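Local structure of glutathione S-transferase omega-like 2 (Saccharomyces cerevisiae, 5LKB) at residues C46-R51 against I219-Y224; W72-K77 against K343-R348; H304-F309 against T351-L356. The protein works as a glutathione-dependent thiol transferase of the Xi class, reducing dehydroascorbate and dimethylarsinic acid and reacting with glutathionyl-(hydro)quinones. All coordinates share one frame; numbering follows the deposited sequence.

Interaction 1 (C46-R51 against I219-Y224); sequences CPWAHR and INNGVY
Buried van der Waals packing between the thioredoxin-fold domain and the helical C-terminal domain of a glutathione transferase joins Trp-48 and Pro-47, at the start of helix 47-58, to Tyr-224 and Asn-220 beside the junction of helices 205-220 and 222-227. Trp-48 carries much of it. Its five-membered ring and the Tyr-224 ring have planes 30° apart and centroids 5.5 Å apart, but they slide past one another and barely overlap; the closest approach is Trp-48 NE1 to Tyr-224 CE2, 3.7 Å. At the far end of the indole, Trp-48 CH2 lies 3.7 Å from Asn-220 CB, and the backbone N of Asn-221 stands at the ring edge. With CG beside the backbone N (chi1 -60°) and the chain extended to NE, Arg-51 runs alongside the indole; Trp-48 CE3 points onto the centre of one guanidinium face, whose edge is turned to Asn-220. The Asn-221 amide accepts from Arg-15, a glutathione-binding residue, which ties this interface to the active site. There the nucleophile Cys-46 is the N-cap of helix 47-58, its SG accepting from Ala-49 N at 3.2 Å and 176°. Tyr-224 OH, bonded to Tyr-346 and a glycerol, sits 3.2 Å from Pro-47 CD.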
loop_
_atom_site.group_PDB
_atom_site.type_symbol
_atom_site.label_atom_id
_atom_site.label_comp_id
_atom_site.label_asym_id
_atom_site.label_seq_id
_atom_site.Cartn_x
_atom_site.Cartn_y
_atom_site.Cartn_z
ATOM N N CYS A 46 -17.865 -0.215 -8.488
ATOM C CA CYS A 46 -18.498 0.475 -7.372
ATOM C C CYS A 46 -19.021 -0.533 -6.367
ATOM O O CYS A 46 -19.823 -1.392 -6.745
ATOM C CB CYS A 46 -19.709 1.286 -7.890
ATOM S SG CYS A 46 -20.717 1.975 -6.598
ATOM N N PRO A 47 -18.682 -0.424 -5.075
ATOM C CA PRO A 47 -19.164 -1.384 -4.087
ATOM C C PRO A 47 -20.647 -1.216 -3.768
ATOM O O PRO A 47 -21.275 -2.144 -3.242
ATOM C CB PRO A 47 -18.285 -1.071 -2.855
ATOM C CG PRO A 47 -17.988 0.356 -2.963
ATOM C CD PRO A 47 -17.781 0.597 -4.440
ATOM N N TRP A 48 -21.157 -0.009 -3.992
ATOM C CA TRP A 48 -22.579 0.261 -3.770
ATOM C C TRP A 48 -23.387 -0.448 -4.846
ATOM O O TRP A 48 -24.348 -1.193 -4.552
ATOM C CB TRP A 48 -22.766 1.799 -3.759
ATOM C CG TRP A 48 -21.786 2.574 -2.920
ATOM C CD1 TRP A 48 -20.712 3.271 -3.382
ATOM C CD2 TRP A 48 -21.689 2.621 -1.482
ATOM N NE1 TRP A 48 -19.964 3.753 -2.348
ATOM C CE2 TRP A 48 -20.559 3.400 -1.165
ATOM C CE3 TRP A 48 -22.473 2.132 -0.436
ATOM C CZ2 TRP A 48 -20.202 3.687 0.138
ATOM C CZ3 TRP A 48 -22.137 2.425 0.844
ATOM C CH2 TRP A 48 -20.987 3.205 1.131
ATOM N N ALA A 49 -23.012 -0.222 -6.111
ATOM C CA ALA A 49 -23.667 -0.922 -7.218
ATOM C C ALA A 49 -23.463 -2.423 -7.121
ATOM O O ALA A 49 -24.340 -3.215 -7.476
ATOM C CB ALA A 49 -23.139 -0.375 -8.541
ATOM N N HIS A 50 -22.294 -2.860 -6.631
ATOM C CA HIS A 50 -22.030 -4.273 -6.510
ATOM C C HIS A 50 -23.085 -4.939 -5.620
ATOM O O HIS A 50 -23.453 -6.058 -5.844
ATOM C CB HIS A 50 -20.577 -4.484 -6.027
ATOM C CG HIS A 50 -20.062 -5.888 -6.145
ATOM N ND1 HIS A 50 -18.762 -6.228 -5.763
ATOM C CD2 HIS A 50 -20.617 -7.002 -6.667
ATOM C CE1 HIS A 50 -18.573 -7.503 -6.032
ATOM N NE2 HIS A 50 -19.678 -7.994 -6.590
ATOM N N ARG A 51 -23.559 -4.255 -4.576
ATOM C CA ARG A 51 -24.582 -4.822 -3.708
ATOM C C ARG A 51 -25.759 -5.258 -4.523
ATOM O O ARG A 51 -26.311 -6.315 -4.262
ATOM C CB ARG A 51 -25.084 -3.783 -2.709
ATOM C CG ARG A 51 -24.045 -3.163 -1.732
ATOM C CD ARG A 51 -24.701 -1.967 -1.094
ATOM N NE ARG A 51 -24.044 -1.571 0.143
ATOM C CZ ARG A 51 -24.531 -0.666 0.971
ATOM N NH1 ARG A 51 -25.713 -0.096 0.685
ATOM N NH2 ARG A 51 -23.874 -0.369 2.072
ATOM N N ILE A 219 -16.894 1.430 7.764
ATOM C CA ILE A 219 -16.215 0.507 6.856
ATOM C C ILE A 219 -16.618 0.837 5.432
ATOM O O ILE A 219 -15.790 1.223 4.607
ATOM C CB ILE A 219 -16.486 -0.957 7.263
ATOM C CG1 ILE A 219 -15.880 -1.222 8.658
ATOM C CG2 ILE A 219 -15.947 -1.920 6.224
ATOM C CD1 ILE A 219 -16.222 -2.467 9.350
ATOM N N ASN A 220 -17.908 0.662 5.109
ATOM C CA ASN A 220 -18.356 0.911 3.738
ATOM C C ASN A 220 -18.004 2.314 3.285
ATOM O O ASN A 220 -17.361 2.523 2.242
ATOM C CB ASN A 220 -19.869 0.690 3.560
ATOM C CG ASN A 220 -20.326 -0.706 3.813
ATOM O OD1 ASN A 220 -19.647 -1.724 3.530
ATOM N ND2 ASN A 220 -21.555 -0.797 4.257
ATOM N N ASN A 221 -18.483 3.336 4.044
ATOM C CA ASN A 221 -18.112 4.718 3.818
ATOM C C ASN A 221 -16.829 5.097 4.560
ATOM O O ASN A 221 -16.197 6.080 4.182
ATOM C CB ASN A 221 -19.260 5.676 4.229
ATOM C CG ASN A 221 -19.158 6.991 3.543
ATOM O OD1 ASN A 221 -18.863 7.122 2.341
ATOM N ND2 ASN A 221 -19.429 8.054 4.300
ATOM N N GLY A 222 -16.446 4.316 5.576
ATOM C CA GLY A 222 -15.235 4.652 6.316
ATOM C C GLY A 222 -13.996 4.662 5.435
ATOM O O GLY A 222 -13.165 5.556 5.545
ATOM N N VAL A 223 -13.901 3.689 4.514
ATOM C CA VAL A 223 -12.718 3.696 3.630
ATOM C C VAL A 223 -12.691 4.910 2.731
ATOM O O VAL A 223 -11.623 5.425 2.420
ATOM C CB VAL A 223 -12.575 2.411 2.815
ATOM C CG1 VAL A 223 -12.440 1.204 3.733
ATOM C CG2 VAL A 223 -13.755 2.192 1.818
ATOM N N TYR A 224 -13.866 5.462 2.327
ATOM C CA TYR A 224 -13.924 6.634 1.469
ATOM C C TYR A 224 -13.628 7.922 2.238
ATOM O O TYR A 224 -12.902 8.780 1.743
ATOM C CB TYR A 224 -15.307 6.756 0.842
ATOM C CG TYR A 224 -15.533 5.798 -0.306
ATOM C CD1 TYR A 224 -15.118 6.114 -1.567
ATOM C CD2 TYR A 224 -16.226 4.639 -0.129
ATOM C CE1 TYR A 224 -15.336 5.270 -2.652
ATOM C CE2 TYR A 224 -16.429 3.736 -1.206
ATOM C CZ TYR A 224 -16.026 4.100 -2.484
ATOM O OH TYR A 224 -16.249 3.270 -3.603
#

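Interaction 2 (W72-K77 against K343-R348)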
loop_
_atom_site.group_PDB
_atom_site.type_symbol
_atom_site.label_atom_id
_atom_site.label_comp_id
_atom_site.label_asym_id
_atom_site.label_seq_id
_atom_site.Cartn_x
_atom_site.Cartn_y
_atom_site.Cartn_z
ATOM N N TRP A 72 -15.234 1.726 -16.470
ATOM C CA TRP A 72 -14.555 1.876 -15.185
ATOM C C TRP A 72 -13.884 3.230 -15.004
ATOM O O TRP A 72 -13.668 3.636 -13.858
ATOM C CB TRP A 72 -13.544 0.731 -14.960
ATOM C CG TRP A 72 -12.633 0.499 -16.161
ATOM C CD1 TRP A 72 -12.810 -0.460 -17.111
ATOM C CD2 TRP A 72 -11.488 1.260 -16.558
ATOM N NE1 TRP A 72 -11.837 -0.348 -18.087
ATOM C CE2 TRP A 72 -11.019 0.693 -17.768
ATOM C CE3 TRP A 72 -10.813 2.373 -16.028
ATOM C CZ2 TRP A 72 -9.895 1.174 -18.422
ATOM C CZ3 TRP A 72 -9.680 2.839 -16.701
ATOM C CH2 TRP A 72 -9.255 2.244 -17.882
ATOM N N HIS A 73 -13.605 3.963 -16.076
ATOM C CA HIS A 73 -12.948 5.251 -15.966
ATOM C C HIS A 73 -13.971 6.364 -15.680
ATOM O O HIS A 73 -14.876 6.624 -16.498
ATOM C CB HIS A 73 -12.106 5.606 -17.186
ATOM C CG HIS A 73 -11.361 6.886 -17.021
ATOM N ND1 HIS A 73 -11.520 7.968 -17.867
ATOM C CD2 HIS A 73 -10.449 7.269 -16.094
ATOM C CE1 HIS A 73 -10.721 8.946 -17.475
ATOM N NE2 HIS A 73 -10.075 8.554 -16.387
ATOM N N LEU A 74 -13.794 7.075 -14.562
ATOM C CA LEU A 74 -14.710 8.139 -14.168
ATOM C C LEU A 74 -14.032 9.495 -14.351
ATOM O O LEU A 74 -13.156 9.884 -13.570
ATOM C CB LEU A 74 -15.196 7.900 -12.746
ATOM C CG LEU A 74 -16.118 8.969 -12.150
ATOM C CD1 LEU A 74 -17.440 9.121 -12.917
ATOM C CD2 LEU A 74 -16.473 8.576 -10.756
ATOM N N ASP A 75 -14.420 10.235 -15.433
ATOM C CA ASP A 75 -13.882 11.558 -15.718
ATOM C C ASP A 75 -14.812 12.655 -15.185
ATOM O O ASP A 75 -15.792 12.370 -14.490
ATOM C CB ASP A 75 -13.531 11.679 -17.209
ATOM C CG ASP A 75 -14.744 11.774 -18.138
ATOM O OD1 ASP A 75 -15.843 12.132 -17.665
ATOM O OD2 ASP A 75 -14.563 11.459 -19.340
ATOM N N GLU A 76 -14.478 13.921 -15.480
ATOM C CA GLU A 76 -15.234 15.042 -14.919
ATOM C C GLU A 76 -16.677 15.067 -15.382
ATOM O O GLU A 76 -17.534 15.638 -14.684
ATOM C CB GLU A 76 -14.586 16.381 -15.291
ATOM N N LYS A 77 -16.980 14.516 -16.549
ATOM C CA LYS A 77 -18.382 14.457 -17.002
ATOM C C LYS A 77 -19.164 13.221 -16.516
ATOM O O LYS A 77 -20.292 12.984 -16.966
ATOM C CB LYS A 77 -18.430 14.604 -18.521
ATOM C CG LYS A 77 -17.997 15.986 -19.003
ATOM C CD LYS A 77 -18.116 16.122 -20.504
ATOM C CE LYS A 77 -17.604 17.469 -21.003
ATOM N NZ LYS A 77 -16.182 17.735 -20.596
ATOM N N LYS A 343 -9.713 -2.320 -9.751
ATOM C CA LYS A 343 -8.416 -1.669 -9.635
ATOM C C LYS A 343 -8.254 -0.502 -10.575
ATOM O O LYS A 343 -7.679 0.556 -10.186
ATOM C CB LYS A 343 -7.281 -2.694 -9.850
ATOM C CG LYS A 343 -7.186 -3.701 -8.689
ATOM C CD LYS A 343 -6.232 -4.858 -8.985
ATOM C CE LYS A 343 -4.789 -4.446 -9.109
ATOM N NZ LYS A 343 -4.230 -4.287 -7.797
ATOM N N LEU A 344 -8.694 -0.675 -11.820
ATOM C CA LEU A 344 -8.577 0.408 -12.791
ATOM C C LEU A 344 -9.418 1.612 -12.398
ATOM O O LEU A 344 -8.956 2.748 -12.450
ATOM C CB LEU A 344 -8.956 -0.087 -14.194
ATOM C CG LEU A 344 -7.985 -1.056 -14.873
ATOM C CD1 LEU A 344 -8.692 -1.668 -16.069
ATOM C CD2 LEU A 344 -6.730 -0.253 -15.288
ATOM N N HIS A 345 -10.665 1.389 -11.973
ATOM C CA HIS A 345 -11.504 2.547 -11.638
ATOM C C HIS A 345 -10.811 3.471 -10.652
ATOM O O HIS A 345 -10.682 4.688 -10.876
ATOM C CB HIS A 345 -12.847 2.115 -11.043
ATOM C CG HIS A 345 -13.550 3.252 -10.399
ATOM N ND1 HIS A 345 -14.003 4.314 -11.144
ATOM C CD2 HIS A 345 -13.772 3.565 -9.095
ATOM C CE1 HIS A 345 -14.456 5.251 -10.324
ATOM N NE2 HIS A 345 -14.336 4.820 -9.077
ATOM N N TYR A 346 -10.429 2.919 -9.496
ATOM C CA TYR A 346 -9.965 3.773 -8.433
ATOM C C TYR A 346 -8.651 4.431 -8.810
ATOM O O TYR A 346 -8.483 5.634 -8.643
ATOM C CB TYR A 346 -9.808 2.957 -7.159
ATOM C CG TYR A 346 -11.132 2.619 -6.419
ATOM C CD1 TYR A 346 -11.856 1.471 -6.723
ATOM C CD2 TYR A 346 -11.585 3.413 -5.379
ATOM C CE1 TYR A 346 -12.977 1.160 -6.034
ATOM C CE2 TYR A 346 -12.743 3.128 -4.691
ATOM C CZ TYR A 346 -13.443 2.006 -5.030
ATOM O OH TYR A 346 -14.566 1.598 -4.354
ATOM N N THR A 347 -7.701 3.636 -9.311
ATOM C CA THR A 347 -6.364 4.164 -9.535
ATOM C C THR A 347 -6.288 5.103 -10.738
ATOM O O THR A 347 -5.426 5.991 -10.778
ATOM C CB THR A 347 -5.358 3.042 -9.701
ATOM O OG1 THR A 347 -5.682 2.273 -10.850
ATOM C CG2 THR A 347 -5.261 2.190 -8.430
ATOM N N ARG A 348 -7.139 4.907 -11.738
ATOM C CA ARG A 348 -7.129 5.746 -12.930
ATOM C C ARG A 348 -8.057 6.937 -12.837
ATOM O O ARG A 348 -7.862 7.887 -13.594
ATOM C CB ARG A 348 -7.532 4.942 -14.162
ATOM C CG ARG A 348 -6.709 3.688 -14.444
ATOM C CD ARG A 348 -5.266 4.077 -14.742
ATOM N NE ARG A 348 -4.508 2.916 -15.207
ATOM C CZ ARG A 348 -4.549 2.413 -16.431
ATOM N NH1 ARG A 348 -5.292 3.012 -17.388
ATOM N NH2 ARG A 348 -3.909 1.293 -16.706
HETATM O O HOH W 1 -8.566 10.412 -14.863
#
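Beside the glutathione site, the loop following strand 66-69 of the thioredoxin-fold domain lies against helix 339-349 of the C-terminal domain, with Trp-72 flat on Leu-344. Leu-344 CB stands 3.8 Å from the centroid of the six-membered ring and 21° off its normal, a CH-pi contact, while Leu-344 CD1 covers the same indole nearer its rim. Trp-72 CG sits between backbone N and carbonyl carbon (chi1 49°), which brings CZ3 to 3.8 Å from Arg-348 CG; the guanidinium plane stands at 90° to the indole, its NH1 donating to Ile-119 O. The direct polar link is His-345 ND1 to Trp-72 O, 2.8 Å, with the oxygen in the imidazole plane. Leu-74 CB meets the edge of that ring at CE1, 3.7 Å away. Farther along, one water joins His-73, also a polar partner of Arg-80, from NE2 to Arg-348 O. Cutting Trp-72 back to an alanine here is likely to leave Leu-344 and Arg-348 CG without their aromatic partner and Asp-129 without the indole N-H. Donation from ND1 to Trp-72 O probably sets the turn of the His-345 ring, which lies beside the glutathione-binding Trp-79, and leaves NE2 directed to a bound glycerol.

Interaction 3 (H304-F309 against T351-L356)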
loop_
_atom_site.group_PDB
_atom_site.type_symbol
_atom_site.label_atom_id
_atom_site.label_comp_id
_atom_site.label_asym_id
_atom_site.label_seq_id
_atom_site.Cartn_x
_atom_site.Cartn_y
_atom_site.Cartn_z
ATOM N N HIS A 304 -4.435 2.480 -2.073
ATOM C CA HIS A 304 -4.972 3.621 -2.758
ATOM C C HIS A 304 -5.667 4.553 -1.787
ATOM O O HIS A 304 -5.551 5.804 -1.921
ATOM C CB HIS A 304 -5.974 3.156 -3.808
ATOM C CG HIS A 304 -6.585 4.261 -4.606
ATOM N ND1 HIS A 304 -5.907 4.971 -5.588
ATOM C CD2 HIS A 304 -7.861 4.727 -4.595
ATOM C CE1 HIS A 304 -6.746 5.868 -6.102
ATOM N NE2 HIS A 304 -7.921 5.748 -5.499
ATOM N N PHE A 305 -6.434 4.016 -0.853
ATOM C CA PHE A 305 -7.069 4.822 0.186
ATOM C C PHE A 305 -6.261 4.837 1.492
ATOM O O PHE A 305 -6.696 5.399 2.497
ATOM C CB PHE A 305 -8.510 4.346 0.476
ATOM C CG PHE A 305 -9.551 4.771 -0.560
ATOM C CD1 PHE A 305 -9.267 5.688 -1.602
ATOM C CD2 PHE A 305 -10.868 4.315 -0.458
ATOM C CE1 PHE A 305 -10.248 6.145 -2.524
ATOM C CE2 PHE A 305 -11.845 4.784 -1.329
ATOM C CZ PHE A 305 -11.530 5.677 -2.398
ATOM N N LYS A 306 -5.055 4.284 1.493
ATOM C CA LYS A 306 -4.146 4.357 2.627
ATOM C C LYS A 306 -4.715 3.722 3.872
ATOM O O LYS A 306 -4.328 4.057 5.009
ATOM C CB LYS A 306 -3.613 5.788 2.880
ATOM C CG LYS A 306 -3.063 6.471 1.643
ATOM C CD LYS A 306 -2.632 7.909 1.983
ATOM C CE LYS A 306 -1.983 8.563 0.742
ATOM N NZ LYS A 306 -2.739 8.635 -0.601
ATOM N N CYS A 307 -5.549 2.676 3.683
ATOM C CA CYS A 307 -6.148 1.968 4.788
ATOM C C CYS A 307 -5.257 0.782 5.084
ATOM O O CYS A 307 -5.546 -0.365 4.772
ATOM C CB CYS A 307 -7.506 1.491 4.336
ATOM S SG CYS A 307 -8.781 2.831 4.301
ATOM N N ASN A 308 -4.105 1.056 5.733
ATOM C CA ASN A 308 -2.983 0.129 5.601
ATOM C C ASN A 308 -2.297 -0.238 6.901
ATOM O O ASN A 308 -1.160 -0.694 6.860
ATOM C CB ASN A 308 -1.984 0.633 4.561
ATOM C CG ASN A 308 -1.129 1.758 5.061
ATOM O OD1 ASN A 308 -1.502 2.487 5.969
ATOM N ND2 ASN A 308 0.054 1.905 4.437
ATOM N N PHE A 309 -2.961 -0.141 8.047
ATOM C CA PHE A 309 -2.395 -0.720 9.282
ATOM C C PHE A 309 -1.955 -2.150 9.048
ATOM O O PHE A 309 -0.898 -2.602 9.512
ATOM C CB PHE A 309 -3.404 -0.693 10.447
ATOM C CG PHE A 309 -3.797 0.708 10.982
ATOM C CD1 PHE A 309 -3.407 1.908 10.373
ATOM C CD2 PHE A 309 -4.566 0.808 12.163
ATOM C CE1 PHE A 309 -3.846 3.161 10.865
ATOM C CE2 PHE A 309 -4.931 2.031 12.653
ATOM C CZ PHE A 309 -4.607 3.188 12.016
ATOM N N THR A 351 -7.304 11.415 -9.545
ATOM C CA THR A 351 -6.069 12.136 -9.854
ATOM C C THR A 351 -5.434 12.795 -8.652
ATOM O O THR A 351 -4.214 13.007 -8.663
ATOM C CB THR A 351 -6.392 13.249 -10.876
ATOM O OG1 THR A 351 -7.210 12.700 -11.921
ATOM C CG2 THR A 351 -5.121 13.802 -11.467
ATOM N N ARG A 352 -6.213 13.169 -7.643
ATOM C CA ARG A 352 -5.641 13.803 -6.462
ATOM C C ARG A 352 -5.055 12.810 -5.478
ATOM O O ARG A 352 -4.407 13.214 -4.500
ATOM C CB ARG A 352 -6.659 14.686 -5.764
ATOM C CG ARG A 352 -7.157 15.830 -6.664
ATOM C CD ARG A 352 -7.671 17.006 -5.816
ATOM N NE ARG A 352 -8.912 16.645 -5.164
ATOM C CZ ARG A 352 -10.087 16.566 -5.793
ATOM N NH1 ARG A 352 -10.162 16.831 -7.092
ATOM N NH2 ARG A 352 -11.199 16.222 -5.133
ATOM N N ILE A 353 -5.203 11.523 -5.758
ATOM C CA ILE A 353 -4.548 10.454 -5.018
ATOM C C ILE A 353 -3.397 9.858 -5.816
ATOM O O ILE A 353 -2.305 9.638 -5.287
ATOM C CB ILE A 353 -5.581 9.372 -4.638
ATOM C CG1 ILE A 353 -6.598 9.888 -3.627
ATOM C CG2 ILE A 353 -4.863 8.137 -4.041
ATOM C CD1 ILE A 353 -7.786 8.971 -3.483
ATOM N N ASN A 354 -3.632 9.558 -7.075
ATOM C CA ASN A 354 -2.678 8.839 -7.924
ATOM C C ASN A 354 -2.522 9.711 -9.152
ATOM O O ASN A 354 -3.232 9.516 -10.143
ATOM C CB ASN A 354 -3.205 7.437 -8.242
ATOM C CG ASN A 354 -2.226 6.555 -9.000
ATOM O OD1 ASN A 354 -1.482 7.009 -9.890
ATOM N ND2 ASN A 354 -2.197 5.269 -8.639
ATOM N N PRO A 355 -1.602 10.689 -9.123
ATOM C CA PRO A 355 -1.616 11.716 -10.180
ATOM C C PRO A 355 -1.246 11.206 -11.540
ATOM O O PRO A 355 -1.757 11.720 -12.548
ATOM C CB PRO A 355 -0.619 12.777 -9.715
ATOM C CG PRO A 355 -0.306 12.498 -8.332
ATOM C CD PRO A 355 -0.697 11.023 -8.021
ATOM N N LEU A 356 -0.414 10.183 -11.630
ATOM C CA LEU A 356 -0.008 9.654 -12.916
ATOM C C LEU A 356 -0.871 8.493 -13.385
ATOM O O LEU A 356 -0.664 7.968 -14.479
ATOM C CB LEU A 356 1.444 9.218 -12.850
ATOM C CG LEU A 356 2.406 10.273 -12.346
ATOM C CD1 LEU A 356 3.832 9.808 -12.580
ATOM C CD2 LEU A 356 2.128 11.631 -13.015
HETATM O O HOH W 2 -3.248 4.480 -6.099
HETATM O O HOH W 3 -1.232 9.530 -2.756
#
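Apolar contacts centre on Ile-353, whose two branches meet His-304 and Phe-305 where the loop after helix 285-304 faces the tail beyond helix 339-349. The CG2 methyl, anti to the backbone N of Ile-353, lies over one face of the His-304 imidazole, 3.9 Å from its centroid and 28° off the normal, a CH-pi contact. The same methyl comes to 3.2 Å from His-304 O, a tight fit against the carbonyl. The other branch touches both rings: CD1 of Ile-353 lies near His-304 NE2 and at the edge of the Phe-305 ring, 3.9 Å from its CE1. Phe-305 in turn packs edge-to-face on Tyr-224 and Tyr-346.

Polar links between the segments run through two waters, with no direct hydrogen bond. One water lies in the plane of the His-304 ring, 2.8 Å from ND1, and accepts from Asn-354 ND2 at 2.9 Å; that amide also donates to Ile-358 O. On the other ring nitrogen, His-304 NE2 is hydrogen-bonded to His-350 ND1, so both nitrogens have partners, which probably holds the ring's rotation. The second water accepts from Lys-306 NZ at 2.8 Å and donates to Ile-353 O at the same length. A bend at the end of the lysine chain (chi4 55°) turns the ammonium back toward that bridge, with NZ still 4.1 Å from Ile-353 CG2.

Beyond the contact, Asn-308 OD1 accepts from Gly-362 N of the second subunit, and Lys-306 packs on Ile-358 of that subunit. This is loop-to-tail packing within the helical C-terminal domain of a glutathione transferase, set beside its homodimer interface.

How the interactions relate
Interactions 1 and 2 both join the thioredoxin-fold domain to the helical domain, whereas interaction 3 stays within the helical domain. Interaction 1 is core, about 6 Å from the chain centre, measured centre to centre; interaction 2, at about 16 Å, is intermediate; interaction 3, at about 20 Å, is outermost, with exposed residues in 351-356 and the second subunit alongside. The chemistry shifts outward: interaction 1 is mainly ring and side-chain packing, interaction 2 adds a direct hydrogen bond and a water, and interaction 3 packs one isoleucine on two rings, with water bridges replacing direct hydrogen bonds. Helix 339-349 connects them: Tyr-346 OH probably hydrogen-bonds Tyr-224 OH at 2.5 Å, while Tyr-346 CE2 lies 3.6 Å from Phe-305 CZ.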